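Local coordinates for protein nitroreductase (Desulfitobacterium hafniense, PDB 3PXV) that binds flavin mononucleotide and, as a member of the nitroreductase family, probably works as an FMN-dependent oxidoreductase, at residues E148-S151 with K152-G155; P24-E27 with L28-A31; N4-L7 with K8-E12; A68-A71 with G72-D75; I132-G135 with Y136-L139. One frame throughout, in Å; residues are numbered along the deposited sequence.

Overall arrangement
Along the chain the order is interaction 3, 2, 4, 5 and 1. Four of the five are helical: interaction 3 spans the short helix 5-12 from its N-cap, interaction 2 the start of helix 26-36, interaction 4 the end of helix 56-72, and interaction 1 most of helix 147-154 and its C-terminal close. Interaction 5 differs, lying where strand 130-133, at one margin of the antiparallel sheet, runs into a turn over the flavin. Its Leu139 packs on Tyr69 and Leu70 of interaction 4, with centres about 16 Å apart, whereas the centres of interactions 3 and 4 are about 39 Å apart. Interactions 2 and 3 pack against the second subunit, and interaction 5 meets both FMN and Pro40 of that subunit.

Interaction 1 (E148-S151 with K152-G155); sequences EEFS and KRLG
Arg153 NH1 is gripped by two carboxylates: Glu149 one turn back, whose OE2 lies 3.2 Å from NH1, and Glu61 of helix 56-72. The Glu149 side chain runs beside that of Arg153 in the same direction, and its carboxylate is nearly coplanar with the guanidinium group. OE2 approaches at the guanidinium edge and uses its anti lone pair, although the bond is bent, with an N-H...O angle of 139°. The bend of Arg153 at chi3 (68°) turns the guanidinium so that its NH1 edge meets Glu149 OE2; OE2 has a second partner in Arg146. Glu148 and Lys152 make a looser pair at the exposed surface, a long salt bridge of 3.9 Å from OE1 to NZ. The helix itself closes here with a Schellman motif: Gly155, with positive phi, is the C-prime residue, its N bonding weakly to Lys152 O at 3.1 Å while Phe156 N returns to Ser151 O. Ahead of that closure, the regular bonds from Arg153 N to Glu149 O (2.9 Å) and from Leu154 N to Phe150 O (2.9 Å) remain intact. On the buried side Leu154 CD1 comes 4.5 Å from Phe150 CB, and both side chains pack against Leu58 of helix 56-72.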
loop_
_atom_site.group_PDB
_atom_site.type_symbol
_atom_site.label_atom_id
_atom_site.label_comp_id
_atom_site.label_asym_id
_atom_site.label_seq_id
_atom_site.Cartn_x
_atom_site.Cartn_y
_atom_site.Cartn_z
ATOM N N GLU B 148 18.707 12.024 -13.862
ATOM C CA GLU B 148 19.383 12.806 -12.811
ATOM C C GLU B 148 18.808 14.215 -12.733
ATOM O O GLU B 148 18.637 14.747 -11.653
ATOM C CB GLU B 148 20.888 12.895 -13.025
ATOM C CG GLU B 148 21.631 13.392 -11.769
ATOM C CD GLU B 148 23.015 13.989 -12.057
ATOM O OE1 GLU B 148 23.337 14.264 -13.246
ATOM O OE2 GLU B 148 23.772 14.207 -11.074
ATOM N N GLU B 149 18.514 14.800 -13.887
ATOM C CA GLU B 149 17.891 16.106 -13.978
ATOM C C GLU B 149 16.552 16.142 -13.238
ATOM O O GLU B 149 16.363 16.966 -12.337
ATOM C CB GLU B 149 17.653 16.459 -15.447
ATOM C CG GLU B 149 16.945 17.788 -15.702
ATOM C CD GLU B 149 16.585 17.980 -17.180
ATOM O OE1 GLU B 149 17.397 17.582 -18.059
ATOM O OE2 GLU B 149 15.487 18.518 -17.447
ATOM N N PHE B 150 15.611 15.272 -13.618
ATOM C CA PHE B 150 14.336 15.275 -12.932
ATOM C C PHE B 150 14.537 14.965 -11.449
ATOM O O PHE B 150 13.844 15.522 -10.619
ATOM C CB PHE B 150 13.315 14.319 -13.565
ATOM C CG PHE B 150 12.860 14.732 -14.939
ATOM C CD1 PHE B 150 12.375 16.003 -15.166
ATOM C CD2 PHE B 150 12.888 13.830 -15.997
ATOM C CE1 PHE B 150 11.963 16.384 -16.436
ATOM C CE2 PHE B 150 12.469 14.197 -17.274
ATOM C CZ PHE B 150 12.006 15.470 -17.495
ATOM N N SER B 151 15.502 14.114 -11.111
ATOM C CA SER B 151 15.722 13.775 -9.710
ATOM C C SER B 151 16.098 14.997 -8.902
ATOM O O SER B 151 15.561 15.214 -7.819
ATOM C CB SER B 151 16.745 12.653 -9.549
ATOM O OG SER B 151 16.216 11.424 -10.050
ATOM N N LYS B 152 16.993 15.817 -9.433
ATOM C CA LYS B 152 17.415 17.018 -8.727
ATOM C C LYS B 152 16.308 18.054 -8.716
ATOM O O LYS B 152 16.083 18.721 -7.722
ATOM C CB LYS B 152 18.686 17.606 -9.349
ATOM C CG LYS B 152 19.910 16.739 -9.154
ATOM C CD LYS B 152 21.167 17.376 -9.762
ATOM C CE LYS B 152 21.082 17.479 -11.288
ATOM N NZ LYS B 152 22.403 17.836 -11.904
ATOM N N ARG B 153 15.608 18.204 -9.820
ATOM C CA ARG B 153 14.532 19.187 -9.853
ATOM C C ARG B 153 13.435 18.811 -8.853
ATOM O O ARG B 153 12.815 19.686 -8.250
ATOM C CB ARG B 153 13.984 19.343 -11.266
ATOM C CG ARG B 153 15.018 19.905 -12.215
ATOM C CD ARG B 153 14.522 19.907 -13.635
ATOM N NE ARG B 153 13.439 20.854 -13.848
ATOM C CZ ARG B 153 12.852 21.058 -15.023
ATOM N NH1 ARG B 153 13.225 20.361 -16.101
ATOM N NH2 ARG B 153 11.887 21.952 -15.120
ATOM N N LEU B 154 13.232 17.515 -8.651
ATOM C CA LEU B 154 12.211 17.048 -7.689
ATOM C C LEU B 154 12.748 17.049 -6.274
ATOM O O LEU B 154 11.987 17.132 -5.334
ATOM C CB LEU B 154 11.729 15.652 -8.058
ATOM C CG LEU B 154 10.805 15.627 -9.275
ATOM C CD1 LEU B 154 10.724 14.240 -9.894
ATOM C CD2 LEU B 154 9.422 16.150 -8.890
ATOM N N GLY B 155 14.071 16.960 -6.143
ATOM C CA GLY B 155 14.731 16.929 -4.860
ATOM C C GLY B 155 14.836 15.535 -4.265
ATOM O O GLY B 155 14.866 15.385 -3.059
#

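Interaction 2 (P24-E27 with L28-A31); sequences PSDE and LLQA
Ser25 caps the helix that Leu28 and Leu29 continue, and its hydroxyl and carbonyl oxygens each take a backbone N-H from the first turn. The side-chain cap is weak: OG accepts from Leu28 N at 3.4 Å, though the line is fairly straight at 159°. With chi1 at 62°, OG sits between the backbone N and the carbonyl carbon of its own residue, which turns it toward the start of helix 26-36, the usual N-cap use of a serine. Leu28 CG lies against this capping hydroxyl, 3.4 Å from Ser25 OG. The carbonyl bond is the firmer one, Leu29 N to Ser25 O at 2.9 Å, with the donor in the carbonyl plane. Regular helical bonds follow from Gln30 N to Asp26 O (2.8 Å) and from Ala31 N to Glu27 O (3.2 Å).

The apolar contact joins Pro24 and Leu29. Leu29 reaches back with CD2 to Pro24 CB, 4.1 Å away, so the proline just ahead of the cap covers the buried side of the first turn. As for charge, Asp26 OD1 forms a salt bridge with Lys54, outside the two segments.

The second subunit also takes part: Gln30 OE1 is hydrogen-bonded to the hydroxyl of its Tyr187, and Leu28 touches its Met2. Within the same chain, Leu28 packs on Leu127 and Ile129, in the connection between helix 106-126 and strand 130-133, while Pro24 and Leu29 both lean on Cys95 of strand 95-101.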
loop_
_atom_site.group_PDB
_atom_site.type_symbol
_atom_site.label_atom_id
_atom_site.label_comp_id
_atom_site.label_asym_id
_atom_site.label_seq_id
_atom_site.Cartn_x
_atom_site.Cartn_y
_atom_site.Cartn_z
ATOM N N PRO B 24 -5.611 22.353 -5.807
ATOM C CA PRO B 24 -6.103 22.175 -4.444
ATOM C C PRO B 24 -5.369 23.147 -3.529
ATOM O O PRO B 24 -4.232 23.505 -3.805
ATOM C CB PRO B 24 -5.720 20.736 -4.098
ATOM C CG PRO B 24 -5.561 20.063 -5.412
ATOM C CD PRO B 24 -5.078 21.107 -6.370
ATOM N N SER B 25 -6.020 23.589 -2.467
ATOM C CA SER B 25 -5.393 24.533 -1.541
ATOM C C SER B 25 -4.214 23.900 -0.786
ATOM O O SER B 25 -4.145 22.682 -0.632
ATOM C CB SER B 25 -6.437 25.072 -0.541
ATOM O OG SER B 25 -7.000 24.043 0.263
ATOM N N ASP B 26 -3.285 24.735 -0.333
ATOM C CA ASP B 26 -2.141 24.280 0.459
ATOM C C ASP B 26 -2.622 23.600 1.723
ATOM O O ASP B 26 -2.014 22.641 2.180
ATOM C CB ASP B 26 -1.250 25.456 0.831
ATOM C CG ASP B 26 -0.530 26.055 -0.377
ATOM O OD1 ASP B 26 -0.221 25.297 -1.335
ATOM O OD2 ASP B 26 -0.248 27.275 -0.351
ATOM N N GLU B 27 -3.710 24.113 2.288
ATOM C CA GLU B 27 -4.331 23.539 3.486
ATOM C C GLU B 27 -4.594 22.046 3.236
ATOM O O GLU B 27 -4.206 21.191 4.027
ATOM C CB GLU B 27 -5.650 24.278 3.794
ATOM C CG GLU B 27 -6.251 24.057 5.194
ATOM C CD GLU B 27 -7.602 24.769 5.381
ATOM O OE1 GLU B 27 -8.442 24.720 4.456
ATOM O OE2 GLU B 27 -7.826 25.371 6.453
ATOM N N LEU B 28 -5.233 21.737 2.106
ATOM C CA LEU B 28 -5.548 20.348 1.752
ATOM C C LEU B 28 -4.310 19.526 1.350
ATOM O O LEU B 28 -4.194 18.378 1.729
ATOM C CB LEU B 28 -6.602 20.298 0.636
ATOM C CG LEU B 28 -7.974 20.906 0.951
ATOM C CD1 LEU B 28 -8.796 21.030 -0.301
ATOM C CD2 LEU B 28 -8.723 20.112 2.014
ATOM N N LEU B 29 -3.411 20.103 0.560
ATOM C CA LEU B 29 -2.204 19.415 0.162
ATOM C C LEU B 29 -1.397 19.010 1.392
ATOM O O LEU B 29 -0.841 17.917 1.431
ATOM C CB LEU B 29 -1.331 20.274 -0.758
ATOM C CG LEU B 29 -1.840 20.543 -2.170
ATOM C CD1 LEU B 29 -0.870 21.484 -2.913
ATOM C CD2 LEU B 29 -2.066 19.238 -2.948
ATOM N N GLN B 30 -1.341 19.887 2.387
ATOM C CA GLN B 30 -0.617 19.623 3.628
ATOM C C GLN B 30 -1.264 18.490 4.425
ATOM O O GLN B 30 -0.554 17.628 4.924
ATOM C CB GLN B 30 -0.519 20.902 4.482
ATOM C CG GLN B 30 0.269 20.763 5.765
ATOM C CD GLN B 30 1.705 20.266 5.556
ATOM O OE1 GLN B 30 2.318 20.485 4.500
ATOM N NE2 GLN B 30 2.252 19.605 6.585
ATOM N N ALA B 31 -2.595 18.497 4.531
ATOM C CA ALA B 31 -3.325 17.445 5.255
ATOM C C ALA B 31 -3.043 16.093 4.633
ATOM O O ALA B 31 -2.855 15.107 5.348
ATOM C CB ALA B 31 -4.825 17.710 5.248
#

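Interaction 3 (N4-L7 with K8-E12); sequences NETL and KVIAE
Ile10 anchors the tightly packed side of this short helix with Thr6 and Leu7, meeting both with one methyl. Its CD1 lies 4.0 Å from Thr6 CG2, where the side chains pass at a slant, and 4.1 Å from Leu7 CD2, where they run alongside each other. Chi1 of -71° places CG1 opposite the carbonyl carbon, bringing it to 3.3 Å from Thr6 O, an oxygen that also accepts from Ile10 N at 2.9 Å. Helix 5-12 begins with an N-cap: Asn4 OD1 takes the N-H of Leu7 at 2.8 Å along an almost straight line (176°), while the backbone oxygen of Asn4 receives Lys8 N at 3.0 Å. The amide nitrogen ND2 of Asn4 is hydrogen-bonded to Ser126 OG of the second subunit. That subunit also covers the packed side, with its own Thr6 against Thr6 and its Ala123 against Leu7, while Val9 and Ile10 face helix 106-126 of the same chain. The looser side is exposed and charged. There Lys8 extends and then bends at chi4 (-73°), taking NZ to Glu12 OE1, a weak bond of 3.3 Å within a salt bridge.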
loop_
_atom_site.group_PDB
_atom_site.type_symbol
_atom_site.label_atom_id
_atom_site.label_comp_id
_atom_site.label_asym_id
_atom_site.label_seq_id
_atom_site.Cartn_x
_atom_site.Cartn_y
_atom_site.Cartn_z
ATOM N N ASN B 4 -19.136 3.032 7.882
ATOM C CA ASN B 4 -18.701 4.179 8.642
ATOM C C ASN B 4 -18.033 5.090 7.606
ATOM O O ASN B 4 -17.942 4.713 6.441
ATOM C CB ASN B 4 -17.810 3.762 9.817
ATOM C CG ASN B 4 -16.482 3.206 9.386
ATOM O OD1 ASN B 4 -15.911 3.646 8.403
ATOM N ND2 ASN B 4 -15.945 2.284 10.164
ATOM N N GLU B 5 -17.583 6.272 7.995
ATOM C CA GLU B 5 -17.078 7.220 7.005
ATOM C C GLU B 5 -15.809 6.764 6.313
ATOM O O GLU B 5 -15.641 7.047 5.142
ATOM C CB GLU B 5 -16.831 8.618 7.606
ATOM C CG GLU B 5 -18.062 9.439 7.976
ATOM C CD GLU B 5 -17.700 10.897 8.313
ATOM O OE1 GLU B 5 -16.515 11.300 8.124
ATOM O OE2 GLU B 5 -18.608 11.642 8.756
ATOM N N THR B 6 -14.909 6.105 7.043
ATOM C CA THR B 6 -13.667 5.595 6.479
ATOM C C THR B 6 -13.938 4.499 5.458
ATOM O O THR B 6 -13.342 4.487 4.383
ATOM C CB THR B 6 -12.740 5.031 7.553
ATOM O OG1 THR B 6 -12.493 6.042 8.508
ATOM C CG2 THR B 6 -11.386 4.579 6.946
ATOM N N LEU B 7 -14.833 3.579 5.809
ATOM C CA LEU B 7 -15.215 2.506 4.898
ATOM C C LEU B 7 -15.935 3.087 3.673
ATOM O O LEU B 7 -15.899 2.491 2.607
ATOM C CB LEU B 7 -16.100 1.474 5.605
ATOM C CG LEU B 7 -15.504 0.720 6.821
ATOM C CD1 LEU B 7 -16.520 -0.267 7.403
ATOM C CD2 LEU B 7 -14.218 -0.032 6.445
ATOM N N LYS B 8 -16.608 4.227 3.818
ATOM C CA LYS B 8 -17.300 4.835 2.665
ATOM C C LYS B 8 -16.238 5.422 1.727
ATOM O O LYS B 8 -16.305 5.271 0.495
ATOM C CB LYS B 8 -18.310 5.885 3.126
ATOM C CG LYS B 8 -18.996 6.718 2.015
ATOM C CD LYS B 8 -20.205 7.539 2.561
ATOM C CE LYS B 8 -20.747 8.588 1.555
ATOM N NZ LYS B 8 -19.828 9.761 1.406
ATOM N N VAL B 9 -15.214 6.029 2.338
ATOM C CA VAL B 9 -14.118 6.591 1.583
ATOM C C VAL B 9 -13.387 5.492 0.836
ATOM O O VAL B 9 -13.021 5.666 -0.308
ATOM C CB VAL B 9 -13.179 7.424 2.476
ATOM C CG1 VAL B 9 -11.864 7.708 1.753
ATOM C CG2 VAL B 9 -13.902 8.745 2.894
ATOM N N ILE B 10 -13.181 4.352 1.477
ATOM C CA ILE B 10 -12.523 3.225 0.831
ATOM C C ILE B 10 -13.369 2.786 -0.363
ATOM O O ILE B 10 -12.822 2.577 -1.438
ATOM C CB ILE B 10 -12.312 2.050 1.820
ATOM C CG1 ILE B 10 -11.220 2.421 2.826
ATOM C CG2 ILE B 10 -11.993 0.754 1.072
ATOM C CD1 ILE B 10 -11.274 1.658 4.155
ATOM N N ALA B 11 -14.695 2.722 -0.182
ATOM C CA ALA B 11 -15.605 2.248 -1.219
ATOM C C ALA B 11 -15.741 3.193 -2.405
ATOM O O ALA B 11 -15.863 2.733 -3.550
ATOM C CB ALA B 11 -17.009 1.948 -0.649
ATOM N N GLU B 12 -15.761 4.495 -2.131
ATOM C CA GLU B 12 -15.985 5.490 -3.173
ATOM C C GLU B 12 -14.743 5.962 -3.932
ATOM O O GLU B 12 -14.885 6.593 -4.969
ATOM C CB GLU B 12 -16.711 6.702 -2.579
ATOM C CG GLU B 12 -15.830 7.641 -1.741
ATOM C CD GLU B 12 -16.639 8.604 -0.863
ATOM O OE1 GLU B 12 -17.880 8.669 -1.003
ATOM O OE2 GLU B 12 -16.018 9.279 -0.016
#

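Interaction 4 (A68-A71 with G72-D75); sequences AYLA and GMED
Gly72 meets Tyr69 first, its N donating to Tyr69 O at 3.1 Å in an i to i-3 bond. The donor stands well above the carbonyl plane, and the C=O...N angle is only 109°. At Met73, a selenomethionine, the backbone has left helical angles, yet its N still makes a weak bond of 3.3 Å to Leu70 O. The side chain then turns back over the helix. Chi1 near -63° sets CG beside its own backbone N, and the extended remainder carries the CE methyl to 3.5 Å from Tyr69 CE2. The two side chains pass at a slant, and the same methyl lies 4.2 Å from Leu70 CD2; the one methyl touches both side chains. On the polar side a water donates to Met73 O at 2.9 Å and to Ala71 O at 3.3 Å, bridging Ala71 and the outgoing chain. This surface turn links helix 56-72 to helix 77-84, whose Tyr79 and Ile82 cover Leu70. Tyr69 extends the packing in another direction, onto Ala142 and Ser143 in the loop leading to helix 147-154. Both Tyr69 and Leu70 also pack on Leu139, which places the turn beside the FMN-binding segment that follows strand 130-133.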
loop_
_atom_site.group_PDB
_atom_site.type_symbol
_atom_site.label_atom_id
_atom_site.label_comp_id
_atom_site.label_asym_id
_atom_site.label_seq_id
_atom_site.Cartn_x
_atom_site.Cartn_y
_atom_site.Cartn_z
ATOM N N ALA B 68 7.350 10.295 -24.937
ATOM C CA ALA B 68 8.382 10.091 -25.969
ATOM C C ALA B 68 9.122 8.768 -25.798
ATOM O O ALA B 68 9.504 8.138 -26.789
ATOM C CB ALA B 68 9.357 11.257 -26.003
ATOM N N TYR B 69 9.284 8.328 -24.550
ATOM C CA TYR B 69 9.914 7.063 -24.298
ATOM C C TYR B 69 9.018 5.996 -24.868
ATOM O O TYR B 69 9.485 5.118 -25.578
ATOM C CB TYR B 69 10.133 6.817 -22.798
ATOM C CG TYR B 69 10.945 5.573 -22.504
ATOM C CD1 TYR B 69 12.305 5.545 -22.780
ATOM C CD2 TYR B 69 10.363 4.430 -21.974
ATOM C CE1 TYR B 69 13.085 4.412 -22.532
ATOM C CE2 TYR B 69 11.133 3.285 -21.714
ATOM C CZ TYR B 69 12.501 3.291 -21.987
ATOM O OH TYR B 69 13.305 2.190 -21.741
ATOM N N LEU B 70 7.729 6.077 -24.556
ATOM C CA LEU B 70 6.753 5.113 -25.057
ATOM C C LEU B 70 6.708 5.159 -26.576
ATOM O O LEU B 70 6.743 4.108 -27.235
ATOM C CB LEU B 70 5.355 5.391 -24.506
ATOM C CG LEU B 70 5.083 5.126 -23.034
ATOM C CD1 LEU B 70 3.670 5.645 -22.636
ATOM C CD2 LEU B 70 5.239 3.646 -22.761
ATOM N N ALA B 71 6.644 6.367 -27.135
ATOM C CA ALA B 71 6.617 6.514 -28.590
ATOM C C ALA B 71 7.914 6.070 -29.273
ATOM O O ALA B 71 7.941 5.970 -30.495
ATOM C CB ALA B 71 6.285 7.953 -28.983
ATOM N N GLY B 72 8.980 5.839 -28.499
ATOM C CA GLY B 72 10.276 5.390 -29.036
ATOM C C GLY B 72 10.512 3.883 -29.105
ATOM O O GLY B 72 11.426 3.431 -29.764
HETATM N N MSE B 73 9.698 3.090 -28.425
HETATM C CA MSE B 73 9.856 1.636 -28.436
HETATM C C MSE B 73 9.509 1.068 -29.796
HETATM O O MSE B 73 8.795 1.708 -30.549
HETATM C CB MSE B 73 8.916 1.009 -27.408
HETATM C CG MSE B 73 9.209 1.410 -25.994
HETATM SE SE MSE B 73 7.788 0.908 -24.865
HETATM C CE MSE B 73 8.683 1.240 -23.201
ATOM N N GLU B 74 9.997 -0.139 -30.089
ATOM C CA GLU B 74 9.681 -0.843 -31.345
ATOM C C GLU B 74 8.201 -1.144 -31.439
ATOM O O GLU B 74 7.610 -1.095 -32.519
ATOM C CB GLU B 74 10.406 -2.186 -31.412
ATOM C CG GLU B 74 11.864 -2.112 -31.639
ATOM C CD GLU B 74 12.227 -1.725 -33.049
ATOM O OE1 GLU B 74 11.738 -2.349 -34.015
ATOM O OE2 GLU B 74 13.060 -0.814 -33.189
ATOM N N ASP B 75 7.631 -1.521 -30.300
ATOM C CA ASP B 75 6.222 -1.843 -30.194
ATOM C C ASP B 75 5.557 -0.627 -29.573
ATOM O O ASP B 75 5.676 -0.351 -28.377
ATOM C CB ASP B 75 6.039 -3.151 -29.421
ATOM C CG ASP B 75 6.704 -4.333 -30.142
ATOM O OD1 ASP B 75 6.149 -4.821 -31.170
ATOM O OD2 ASP B 75 7.799 -4.759 -29.699
HETATM O O HOH W 1 9.195 3.728 -32.527
#

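Interaction 5 (I132-G135 with Y136-L139); sequences IMCG and YTGL. With FMN (flavin mononucleotide), chain F.
Gly135 and Tyr136 present consecutive backbone N-H groups to one flavin oxygen. FMN O4 accepts from Gly135 N at 3.2 Å and from Tyr136 N at 3.3 Å; both bonds are weak, but together they would be expected to draw electron density toward that carbonyl. The Tyr136 ring stands close by, with CD2 3.5 Å from FMN O4. Met133 covers one face of the isoalloxazine, and Ile132 lies at its margin. Over the middle lies Met133 O, 3.1 Å from FMN C4A; the CB of this selenomethionine covers the dimethylbenzene part, 3.4 Å from FMN C8. Ile132 CD1 lies above the outer rim of the pyrimidine part, 3.5 Å from FMN N1.

The next layer shapes the turn that offers the N-H pair. Cys134 SG, opposite its own backbone N at a chi1 of 180°, tucks under the turn 3.9 Å from Tyr136 CB. Ser165 on strand 161-169 bonds through OG to both Cys134 O and Thr137 OG1, tying the two ends of the turn to the sheet. Leu139 N then closes on Tyr136 O at 2.9 Å in the 3-10 geometry.

Farther out, helix 106-126 backs Met133 with Cys117 and Ala121. Tyr91, His178, Ser15, Lys175, Arg13 and Arg17 add to the polar hold on FMN. The end of strand 130-133 and the following turn thus line the flavin, and Pro40 of the second subunit packs on Met133, consistent with the dimer-interface FMN site of the nitroreductase family.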
loop_
_atom_site.group_PDB
_atom_site.type_symbol
_atom_site.label_atom_id
_atom_site.label_comp_id
_atom_site.label_asym_id
_atom_site.label_seq_id
_atom_site.Cartn_x
_atom_site.Cartn_y
_atom_site.Cartn_z
ATOM N N ILE B 132 -5.480 9.744 -8.582
ATOM C CA ILE B 132 -5.183 8.522 -9.288
ATOM C C ILE B 132 -3.709 8.164 -9.083
ATOM O O ILE B 132 -2.848 9.052 -9.166
ATOM C CB ILE B 132 -5.462 8.625 -10.811
ATOM C CG1 ILE B 132 -5.338 7.248 -11.448
ATOM C CG2 ILE B 132 -4.465 9.599 -11.526
ATOM C CD1 ILE B 132 -5.629 7.225 -12.949
HETATM N N MSE B 133 -3.434 6.873 -8.815
HETATM C CA MSE B 133 -2.062 6.352 -8.748
HETATM C C MSE B 133 -1.525 6.343 -10.179
HETATM O O MSE B 133 -2.197 5.902 -11.113
HETATM C CB MSE B 133 -2.010 4.929 -8.171
HETATM C CG MSE B 133 -1.502 4.810 -6.716
HETATM SE SE MSE B 133 -2.710 5.452 -5.416
HETATM C CE MSE B 133 -3.404 3.787 -4.856
ATOM N N CYS B 134 -0.318 6.837 -10.381
ATOM C CA CYS B 134 0.178 6.899 -11.729
ATOM C C CYS B 134 1.586 6.422 -11.751
ATOM O O CYS B 134 2.478 7.111 -11.323
ATOM C CB CYS B 134 0.066 8.312 -12.245
ATOM S SG CYS B 134 0.643 8.531 -13.875
ATOM N N GLY B 135 1.776 5.216 -12.252
ATOM C CA GLY B 135 3.101 4.634 -12.379
ATOM C C GLY B 135 3.811 5.187 -13.599
ATOM O O GLY B 135 5.044 5.050 -13.714
ATOM N N TYR B 136 3.030 5.803 -14.500
ATOM C CA TYR B 136 3.567 6.354 -15.744
ATOM C C TYR B 136 4.468 7.569 -15.537
ATOM O O TYR B 136 5.307 7.859 -16.385
ATOM C CB TYR B 136 2.472 6.632 -16.800
ATOM C CG TYR B 136 2.029 5.434 -17.632
ATOM C CD1 TYR B 136 2.919 4.434 -18.022
ATOM C CD2 TYR B 136 0.735 5.364 -18.127
ATOM C CE1 TYR B 136 2.506 3.372 -18.812
ATOM C CE2 TYR B 136 0.318 4.322 -18.926
ATOM C CZ TYR B 136 1.202 3.331 -19.277
ATOM O OH TYR B 136 0.754 2.302 -20.073
ATOM N N THR B 137 4.326 8.262 -14.411
ATOM C CA THR B 137 5.245 9.362 -14.104
ATOM C C THR B 137 6.663 8.799 -14.178
ATOM O O THR B 137 7.602 9.526 -14.498
ATOM C CB THR B 137 5.051 9.915 -12.670
ATOM O OG1 THR B 137 3.673 10.198 -12.444
ATOM C CG2 THR B 137 5.901 11.167 -12.439
ATOM N N GLY B 138 6.801 7.505 -13.857
ATOM C CA GLY B 138 8.079 6.810 -13.891
ATOM C C GLY B 138 8.799 6.792 -15.230
ATOM O O GLY B 138 10.001 6.579 -15.288
ATOM N N LEU B 139 8.051 6.996 -16.306
ATOM C CA LEU B 139 8.607 7.000 -17.649
ATOM C C LEU B 139 9.528 8.211 -17.895
ATOM O O LEU B 139 10.368 8.187 -18.784
ATOM C CB LEU B 139 7.483 6.949 -18.690
ATOM C CG LEU B 139 6.654 5.674 -18.766
ATOM C CD1 LEU B 139 5.443 5.838 -19.731
ATOM C CD2 LEU B 139 7.529 4.507 -19.190
HETATM N N1 FMN F . -4.060 4.329 -14.105
HETATM C C2 FMN F . -3.635 5.121 -15.154
HETATM O O2 FMN F . -4.424 5.662 -15.925
HETATM N N3 FMN F . -2.295 5.314 -15.347
HETATM C C4 FMN F . -1.358 4.734 -14.528
HETATM O O4 FMN F . -0.178 4.946 -14.767
HETATM C C4A FMN F . -1.788 3.935 -13.468
HETATM N N5 FMN F . -0.898 3.340 -12.619
HETATM C C5A FMN F . -1.332 2.781 -11.442
HETATM C C6 FMN F . -0.394 2.416 -10.472
HETATM C C7 FMN F . -0.798 1.854 -9.269
HETATM C C7M FMN F . 0.232 1.489 -8.269
HETATM C C8 FMN F . -2.149 1.646 -9.039
HETATM C C8M FMN F . -2.644 1.048 -7.773
HETATM C C9 FMN F . -3.093 2.012 -10.004
HETATM C C9A FMN F . -2.685 2.587 -11.224
HETATM N N10 FMN F . -3.586 2.954 -12.209
HETATM C C10 FMN F . -3.152 3.737 -13.259
HETATM C "C1'" FMN F . -5.039 3.040 -11.843
HETATM C "C2'" FMN F . -5.689 1.678 -12.018
HETATM O "O2'" FMN F . -5.941 1.482 -13.396
HETATM C "C3'" FMN F . -6.966 1.617 -11.184
HETATM O "O3'" FMN F . -6.679 1.762 -9.809
HETATM C "C4'" FMN F . -7.665 0.285 -11.391
HETATM O "O4'" FMN F . -8.036 0.236 -12.735
HETATM C "C5'" FMN F . -8.895 0.120 -10.499
HETATM O "O5'" FMN F . -9.807 1.176 -10.732
HETATM P P FMN F . -10.186 2.216 -9.569
HETATM O O1P FMN F . -11.015 3.288 -10.200
HETATM O O2P FMN F . -8.944 2.865 -8.928
HETATM O O3P FMN F . -10.984 1.417 -8.594
#